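Long-range contact in flavoredoxin (Desulfovibrio vulgaris str. 'Miyazaki F', PDB 2D5M), which binds flavin mononucleotide and probably carries electrons, as a member of the flavin reductase-like family: residues 93-106 with 110-122. Sequence-based numbering, arbitrary orientation.
Sequences FASLGLTPVPGEHV and YVGEFPMAIELKL
Two glutamate carboxylates, Glu119 and Glu113, grip backbone N-H groups at either end of a short antiparallel beta hairpin, 100-102 with 109-111. Glu119, on strand 116-126, reaches into the hairpin's connecting loop: its OE2 accepts Glu104 N at 2.8 Å and its OE1 accepts His105 N at 2.7 Å, both on syn sides, with Val106 N adding a weak third bond to OE1. At the other end Glu113, bent at chi2 (72°), turns its carboxylate back on Thr99, OE1 taking the backbone N at 2.8 Å and OE2 the hydroxyl OG1 at 2.6 Å. Between them, Val101 and Tyr110 form a hydrogen-bonded pair through both N-H...O links, and Gly112 N continues the pairing to Thr99 O at 2.9 Å.

Apolar contacts line both faces. Val101 CB lies over the Tyr110 ring in a CH-pi contact, 3.9 Å from its centroid, while on the face of Pro100 and Val111, the Val111 methyls CG2 and CG1 meet Phe93 and Leu98 respectively. Lys142 of strand 133-144 forms salt bridges with both Glu104 and Glu119, which probably offsets their like charges and favours a buried, ionised Glu119 that ties the loop to the main antiparallel sheet.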
ATOM      1  N   PHE A  93      16.056 -18.998  -2.447  1.00  5.94           N
ATOM      2  CA  PHE A  93      17.002 -18.383  -3.380  1.00  6.39           C
ATOM      3  C   PHE A  93      17.607 -19.448  -4.289  1.00  6.95           C
ATOM      4  O   PHE A  93      17.762 -19.244  -5.505  1.00  7.27           O
ATOM      5  CB  PHE A  93      18.102 -17.633  -2.633  1.00  6.38           C
ATOM      6  CG  PHE A  93      17.642 -16.309  -2.043  1.00  5.99           C
ATOM      7  CD1 PHE A  93      17.793 -15.147  -2.790  1.00  6.27           C
ATOM      8  CD2 PHE A  93      17.089 -16.233  -0.780  1.00  6.01           C
ATOM      9  CE1 PHE A  93      17.408 -13.926  -2.281  1.00  6.48           C
ATOM     10  CE2 PHE A  93      16.695 -14.982  -0.275  1.00  6.95           C
ATOM     11  CZ  PHE A  93      16.888 -13.845  -1.016  1.00  7.03           C
ATOM     12  N   ALA A  94      17.962 -20.613  -3.720  1.00  6.69           N
ATOM     13  CA  ALA A  94      18.450 -21.703  -4.502  1.00  6.91           C
ATOM     14  C   ALA A  94      17.398 -22.198  -5.456  1.00  6.56           C
ATOM     15  O   ALA A  94      17.646 -22.452  -6.622  1.00  7.61           O
ATOM     16  CB  ALA A  94      18.918 -22.885  -3.606  1.00  7.96           C
ATOM     17  N   SER A  95      16.165 -22.382  -4.985  1.00  6.68           N
ATOM     18  CA  SER A  95      15.100 -22.889  -5.848  1.00  7.35           C
ATOM     19  C   SER A  95      14.816 -21.959  -7.036  1.00  7.00           C
ATOM     20  O   SER A  95      14.541 -22.428  -8.140  1.00  8.76           O
ATOM     21  CB  SER A  95      13.788 -23.021  -5.067  1.00  7.70           C
ATOM     22  OG  SER A  95      14.005 -23.950  -4.031  1.00  8.06           O
ATOM     23  N   LEU A  96      14.859 -20.655  -6.788  1.00  6.96           N
ATOM     24  CA  LEU A  96      14.481 -19.639  -7.783  1.00  6.73           C
ATOM     25  C   LEU A  96      15.633 -19.172  -8.617  1.00  7.24           C
ATOM     26  O   LEU A  96      15.428 -18.415  -9.567  1.00  8.13           O
ATOM     27  CB  LEU A  96      13.799 -18.480  -7.062  1.00  7.45           C
ATOM     28  CG  LEU A  96      12.423 -18.809  -6.476  1.00  7.30           C
ATOM     29  CD1 LEU A  96      11.920 -17.677  -5.591  1.00  8.39           C
ATOM     30  CD2 LEU A  96      11.425 -19.147  -7.546  1.00  8.88           C
ATOM     31  N   GLY A  97      16.867 -19.556  -8.256  1.00  7.06           N
ATOM     32  CA  GLY A  97      18.052 -19.050  -8.946  1.00  7.31           C
ATOM     33  C   GLY A  97      18.259 -17.560  -8.761  1.00  6.33           C
ATOM     34  O   GLY A  97      18.665 -16.865  -9.697  1.00  7.25           O
ATOM     35  N   LEU A  98      17.967 -17.034  -7.587  1.00  6.32           N
ATOM     36  CA  LEU A  98      18.160 -15.646  -7.238  1.00  6.72           C
ATOM     37  C   LEU A  98      19.276 -15.476  -6.228  1.00  5.85           C
ATOM     38  O   LEU A  98      19.702 -16.464  -5.581  1.00  6.53           O
ATOM     39  CB  LEU A  98      16.822 -15.094  -6.649  1.00  7.02           C
ATOM     40  CG  LEU A  98      15.654 -15.093  -7.601  1.00  7.42           C
ATOM     41  CD1 LEU A  98      14.392 -14.634  -6.882  1.00  9.52           C
ATOM     42  CD2 LEU A  98      15.871 -14.195  -8.772  1.00 11.24           C
ATOM     43  N   THR A  99      19.735 -14.263  -6.076  1.00  6.24           N
ATOM     44  CA  THR A  99      20.960 -13.967  -5.299  1.00  6.41           C
ATOM     45  C   THR A  99      20.606 -13.279  -3.998  1.00  6.13           C
ATOM     46  O   THR A  99      20.052 -12.156  -4.016  1.00  6.53           O
ATOM     47  CB  THR A  99      21.867 -13.047  -6.098  1.00  6.44           C
ATOM     48  OG1 THR A  99      22.180 -13.648  -7.371  1.00  6.97           O
ATOM     49  CG2 THR A  99      23.194 -12.803  -5.396  1.00  6.97           C
ATOM     50  N   PRO A 100      20.946 -13.879  -2.855  1.00  6.32           N
ATOM     51  CA  PRO A 100      20.703 -13.235  -1.559  1.00  6.23           C
ATOM     52  C   PRO A 100      21.878 -12.322  -1.218  1.00  5.96           C
ATOM     53  O   PRO A 100      22.969 -12.806  -0.835  1.00  7.31           O
ATOM     54  CB  PRO A 100      20.597 -14.436  -0.610  1.00  6.78           C
ATOM     55  CG  PRO A 100      21.515 -15.471  -1.224  1.00  6.94           C
ATOM     56  CD  PRO A 100      21.500 -15.248  -2.711  1.00  6.27           C
ATOM     57  N   VAL A 101      21.705 -11.040  -1.438  1.00  6.41           N
ATOM     58  CA  VAL A 101      22.760 -10.079  -1.238  1.00  6.56           C
ATOM     59  C   VAL A 101      22.708  -9.568   0.189  1.00  6.84           C
ATOM     60  O   VAL A 101      21.650  -9.052   0.609  1.00  7.08           O
ATOM     61  CB  VAL A 101      22.637  -8.877  -2.217  1.00  7.70           C
ATOM     62  CG1 VAL A 101      23.707  -7.880  -1.951  1.00  8.91           C
ATOM     63  CG2 VAL A 101      22.658  -9.369  -3.659  1.00  8.21           C
ATOM     64  N   PRO A 102      23.767  -9.657   0.974  1.00  7.05           N
ATOM     65  CA  PRO A 102      23.691  -9.129   2.344  1.00  7.48           C
ATOM     66  C   PRO A 102      23.435  -7.631   2.361  1.00  7.12           C
ATOM     67  O   PRO A 102      24.054  -6.865   1.614  1.00  8.20           O
ATOM     68  CB  PRO A 102      25.051  -9.456   2.955  1.00  8.93           C
ATOM     69  CG  PRO A 102      25.670 -10.401   2.028  1.00 15.73           C
ATOM     70  CD  PRO A 102      25.082 -10.259   0.690  1.00  8.32           C
ATOM     71  N   GLY A 103      22.532  -7.183   3.232  1.00  7.67           N
ATOM     72  CA  GLY A 103      22.364  -5.779   3.504  1.00  7.90           C
ATOM     73  C   GLY A 103      23.655  -5.127   3.938  1.00  7.89           C
ATOM     74  O   GLY A 103      24.488  -5.748   4.584  1.00  9.82           O
ATOM     75  N   GLU A 104      23.789  -3.863   3.555  1.00  8.56           N
ATOM     76  CA  GLU A 104      24.959  -3.074   3.963  1.00  9.77           C
ATOM     77  C   GLU A 104      24.766  -2.467   5.325  1.00  9.77           C
ATOM     78  O   GLU A 104      25.778  -2.133   5.983  1.00 12.29           O
ATOM     79  CB  GLU A 104      25.249  -2.014   2.880  1.00 11.79           C
ATOM     80  CG  GLU A 104      25.698  -2.702   1.576  1.00 16.69           C
ATOM     81  CD  GLU A 104      25.941  -1.672   0.474  1.00 19.19           C
ATOM     82  OE1 GLU A 104      25.107  -0.700   0.426  1.00 28.44           O
ATOM     83  OE2 GLU A 104      26.922  -1.742  -0.311  1.00 25.06           O
ATOM     84  N   HIS A 105      23.519  -2.243   5.741  1.00  8.39           N
ATOM     85  CA  HIS A 105      23.182  -1.525   6.941  1.00  8.42           C
ATOM     86  C   HIS A 105      22.459  -2.390   7.976  1.00  8.47           C
ATOM     87  O   HIS A 105      22.402  -2.018   9.144  1.00 11.01           O
ATOM     88  CB  HIS A 105      22.308  -0.300   6.615  1.00 10.01           C
ATOM     89  CG  HIS A 105      22.955   0.622   5.642  1.00 10.59           C
ATOM     90  ND1 HIS A 105      23.818   1.615   5.996  1.00 13.66           N
ATOM     91  CD2 HIS A 105      22.862   0.626   4.267  1.00 13.35           C
ATOM     92  CE1 HIS A 105      24.205   2.195   4.858  1.00 16.00           C
ATOM     93  NE2 HIS A 105      23.659   1.628   3.809  1.00 15.66           N
ATOM     94  N   VAL A 106      21.847  -3.489   7.546  1.00  7.71           N
ATOM     95  CA  VAL A 106      21.000  -4.327   8.438  1.00  7.96           C
ATOM     96  C   VAL A 106      21.340  -5.796   8.166  1.00  7.59           C
ATOM     97  O   VAL A 106      21.803  -6.141   7.082  1.00  7.59           O
ATOM     98  CB  VAL A 106      19.493  -4.072   8.311  1.00  8.49           C
ATOM     99  CG1 VAL A 106      19.170  -2.566   8.358  1.00  9.47           C
ATOM    100  CG2 VAL A 106      18.932  -4.668   7.027  1.00  8.91           C
ATOM    101  N   TYR A 110      18.815  -9.033   0.690  1.00  6.13           N
ATOM    102  CA  TYR A 110      17.821  -8.598  -0.296  1.00  6.27           C
ATOM    103  C   TYR A 110      18.051  -9.372  -1.591  1.00  6.02           C
ATOM    104  O   TYR A 110      19.029 -10.102  -1.748  1.00  6.73           O
ATOM    105  CB  TYR A 110      17.816  -7.117  -0.508  1.00  6.73           C
ATOM    106  CG  TYR A 110      19.072  -6.487  -1.053  1.00  7.00           C
ATOM    107  CD1 TYR A 110      19.292  -6.367  -2.396  1.00  7.65           C
ATOM    108  CD2 TYR A 110      20.057  -5.993  -0.218  1.00 10.21           C
ATOM    109  CE1 TYR A 110      20.448  -5.775  -2.915  1.00 10.41           C
ATOM    110  CE2 TYR A 110      21.184  -5.385  -0.720  1.00 12.61           C
ATOM    111  CZ  TYR A 110      21.381  -5.300  -2.058  1.00 12.24           C
ATOM    112  OH  TYR A 110      22.515  -4.677  -2.567  1.00 17.25           O
ATOM    113  N   VAL A 111      17.127  -9.207  -2.543  1.00  5.97           N
ATOM    114  CA  VAL A 111      17.183  -9.948  -3.793  1.00  6.19           C
ATOM    115  C   VAL A 111      17.995  -9.157  -4.819  1.00  5.62           C
ATOM    116  O   VAL A 111      17.531  -8.097  -5.282  1.00  6.71           O
ATOM    117  CB  VAL A 111      15.793 -10.274  -4.356  1.00  5.90           C
ATOM    118  CG1 VAL A 111      15.963 -11.138  -5.585  1.00  7.31           C
ATOM    119  CG2 VAL A 111      14.929 -10.965  -3.313  1.00  6.11           C
ATOM    120  N   GLY A 112      19.143  -9.623  -5.180  1.00  6.43           N
ATOM    121  CA  GLY A 112      20.037  -8.824  -6.026  1.00  6.92           C
ATOM    122  C   GLY A 112      19.479  -8.527  -7.391  1.00  6.42           C
ATOM    123  O   GLY A 112      19.762  -7.478  -7.967  1.00  7.57           O
ATOM    124  N   GLU A 113      18.692  -9.437  -7.948  1.00  6.53           N
ATOM    125  CA  GLU A 113      18.185  -9.284  -9.286  1.00  7.12           C
ATOM    126  C   GLU A 113      17.097  -8.237  -9.393  1.00  7.21           C
ATOM    127  O   GLU A 113      16.773  -7.821 -10.512  1.00  8.81           O
ATOM    128  CB  GLU A 113      17.617 -10.627  -9.793  1.00  7.89           C
ATOM    129  CG  GLU A 113      18.630 -11.706 -10.072  1.00  7.38           C
ATOM    130  CD  GLU A 113      19.283 -12.339  -8.907  1.00  6.84           C
ATOM    131  OE1 GLU A 113      18.789 -12.238  -7.766  1.00  6.67           O
ATOM    132  OE2 GLU A 113      20.313 -13.024  -9.132  1.00  8.85           O
ATOM    133  N   PHE A 114      16.460  -7.883  -8.268  1.00  6.87           N
ATOM    134  CA  PHE A 114      15.335  -6.951  -8.322  1.00  7.07           C
ATOM    135  C   PHE A 114      15.843  -5.518  -8.445  1.00  7.42           C
ATOM    136  O   PHE A 114      16.944  -5.205  -8.038  1.00  8.65           O
ATOM    137  CB  PHE A 114      14.445  -7.104  -7.113  1.00  7.23           C
ATOM    138  CG  PHE A 114      13.638  -8.392  -7.050  1.00  6.44           C
ATOM    139  CD1 PHE A 114      13.780  -9.458  -7.939  1.00  6.69           C
ATOM    140  CD2 PHE A 114      12.675  -8.520  -6.054  1.00  6.82           C
ATOM    141  CE1 PHE A 114      13.051 -10.626  -7.791  1.00  6.85           C
ATOM    142  CE2 PHE A 114      11.957  -9.677  -5.921  1.00  8.03           C
ATOM    143  CZ  PHE A 114      12.141 -10.735  -6.760  1.00  6.85           C
ATOM    144  N   PRO A 115      15.017  -4.645  -9.004  1.00  6.99           N
ATOM    145  CA  PRO A 115      15.482  -3.301  -9.303  1.00  7.74           C
ATOM    146  C   PRO A 115      15.626  -2.401  -8.098  1.00  7.59           C
ATOM    147  O   PRO A 115      16.314  -1.351  -8.135  1.00  8.91           O
ATOM    148  CB  PRO A 115      14.395  -2.780 -10.238  1.00  8.61           C
ATOM    149  CG  PRO A 115      13.134  -3.542  -9.859  1.00  8.81           C
ATOM    150  CD  PRO A 115      13.708  -4.902  -9.616  1.00  7.66           C
ATOM    151  N   MET A 116      14.951  -2.723  -7.026  1.00  7.57           N
ATOM    152  CA  MET A 116      14.867  -1.850  -5.853  1.00  7.17           C
ATOM    153  C   MET A 116      14.832  -2.715  -4.583  1.00  7.17           C
ATOM    154  O   MET A 116      14.109  -3.700  -4.508  1.00  7.41           O
ATOM    155  CB  MET A 116      13.625  -1.003  -5.934  1.00  9.08           C
ATOM    156  CG  MET A 116      13.358  -0.062  -4.802  1.00 10.61           C
ATOM    157  SD  MET A 116      12.056   1.046  -5.421  1.00 15.42           S
ATOM    158  CE  MET A 116      11.933   2.053  -3.999  1.00 20.22           C
ATOM    159  N   ALA A 117      15.588  -2.288  -3.579  1.00  6.56           N
ATOM    160  CA  ALA A 117      15.660  -2.987  -2.311  1.00  7.46           C
ATOM    161  C   ALA A 117      15.734  -1.926  -1.181  1.00  7.13           C
ATOM    162  O   ALA A 117      16.348  -0.888  -1.331  1.00 10.28           O
ATOM    163  CB  ALA A 117      16.847  -3.911  -2.259  1.00 10.61           C
ATOM    164  N   ILE A 118      15.081  -2.248  -0.089  1.00  6.03           N
ATOM    165  CA  ILE A 118      14.993  -1.388   1.080  1.00  6.13           C
ATOM    166  C   ILE A 118      15.520  -2.168   2.276  1.00  5.81           C
ATOM    167  O   ILE A 118      15.120  -3.333   2.470  1.00  5.85           O
ATOM    168  CB  ILE A 118      13.508  -0.970   1.310  1.00  6.55           C
ATOM    169  CG1 ILE A 118      12.876  -0.396   0.063  1.00  7.10           C
ATOM    170  CG2 ILE A 118      13.449  -0.024   2.496  1.00  6.83           C
ATOM    171  CD1 ILE A 118      11.383  -0.152   0.188  1.00  8.45           C
ATOM    172  N   GLU A 119      16.411  -1.578   3.050  1.00  6.17           N
ATOM    173  CA  GLU A 119      16.961  -2.177   4.246  1.00  6.08           C
ATOM    174  C   GLU A 119      16.279  -1.611   5.476  1.00  6.09           C
ATOM    175  O   GLU A 119      16.251  -0.373   5.630  1.00  6.80           O
ATOM    176  CB  GLU A 119      18.483  -1.901   4.327  1.00  6.99           C
ATOM    177  CG  GLU A 119      19.265  -2.475   3.172  1.00  8.04           C
ATOM    178  CD  GLU A 119      20.745  -2.614   3.448  1.00  9.09           C
ATOM    179  OE1 GLU A 119      21.081  -2.836   4.659  1.00 13.19           O
ATOM    180  OE2 GLU A 119      21.523  -2.568   2.468  1.00  9.61           O
ATOM    181  N   LEU A 120      15.741  -2.477   6.319  1.00  5.93           N
ATOM    182  CA  LEU A 120      14.969  -2.032   7.482  1.00  5.97           C
ATOM    183  C   LEU A 120      15.471  -2.652   8.788  1.00  6.07           C
ATOM    184  O   LEU A 120      15.832  -3.815   8.896  1.00  6.51           O
ATOM    185  CB  LEU A 120      13.473  -2.346   7.326  1.00  6.68           C
ATOM    186  CG  LEU A 120      12.846  -1.751   6.060  1.00  6.73           C
ATOM    187  CD1 LEU A 120      12.731  -2.796   4.935  1.00  7.65           C
ATOM    188  CD2 LEU A 120      11.478  -1.121   6.327  1.00  7.39           C
ATOM    189  N   LYS A 121      15.443  -1.789   9.822  1.00  6.56           N
ATOM    190  CA  LYS A 121      15.698  -2.158  11.210  1.00  6.80           C
ATOM    191  C   LYS A 121      14.387  -2.265  11.931  1.00  6.44           C
ATOM    192  O   LYS A 121      13.571  -1.318  11.901  1.00  7.53           O
ATOM    193  CB  LYS A 121      16.568  -1.104  11.890  1.00  9.06           C
ATOM    194  CG  LYS A 121      16.824  -1.231  13.374  1.00 14.94           C
ATOM    195  CD  LYS A 121      17.624  -0.085  13.980  1.00 23.12           C
ATOM    196  CE  LYS A 121      16.898   1.248  13.922  1.00 25.18           C
ATOM    197  NZ  LYS A 121      17.346   2.333  14.809  1.00 46.70           N
ATOM    198  N   LEU A 122      14.095  -3.356  12.638  1.00  6.95           N
ATOM    199  CA  LEU A 122      12.856  -3.474  13.377  1.00  7.29           C
ATOM    200  C   LEU A 122      12.828  -2.454  14.526  1.00  7.46           C
ATOM    201  O   LEU A 122      13.746  -2.457  15.364  1.00  9.21           O
ATOM    202  CB  LEU A 122      12.741  -4.880  13.966  1.00  7.39           C
ATOM    203  CG  LEU A 122      11.410  -5.179  14.650  1.00  8.82           C
ATOM    204  CD1 LEU A 122      10.255  -5.095  13.689  1.00  9.34           C
ATOM    205  CD2 LEU A 122      11.469  -6.545  15.372  1.00 10.42           C
TER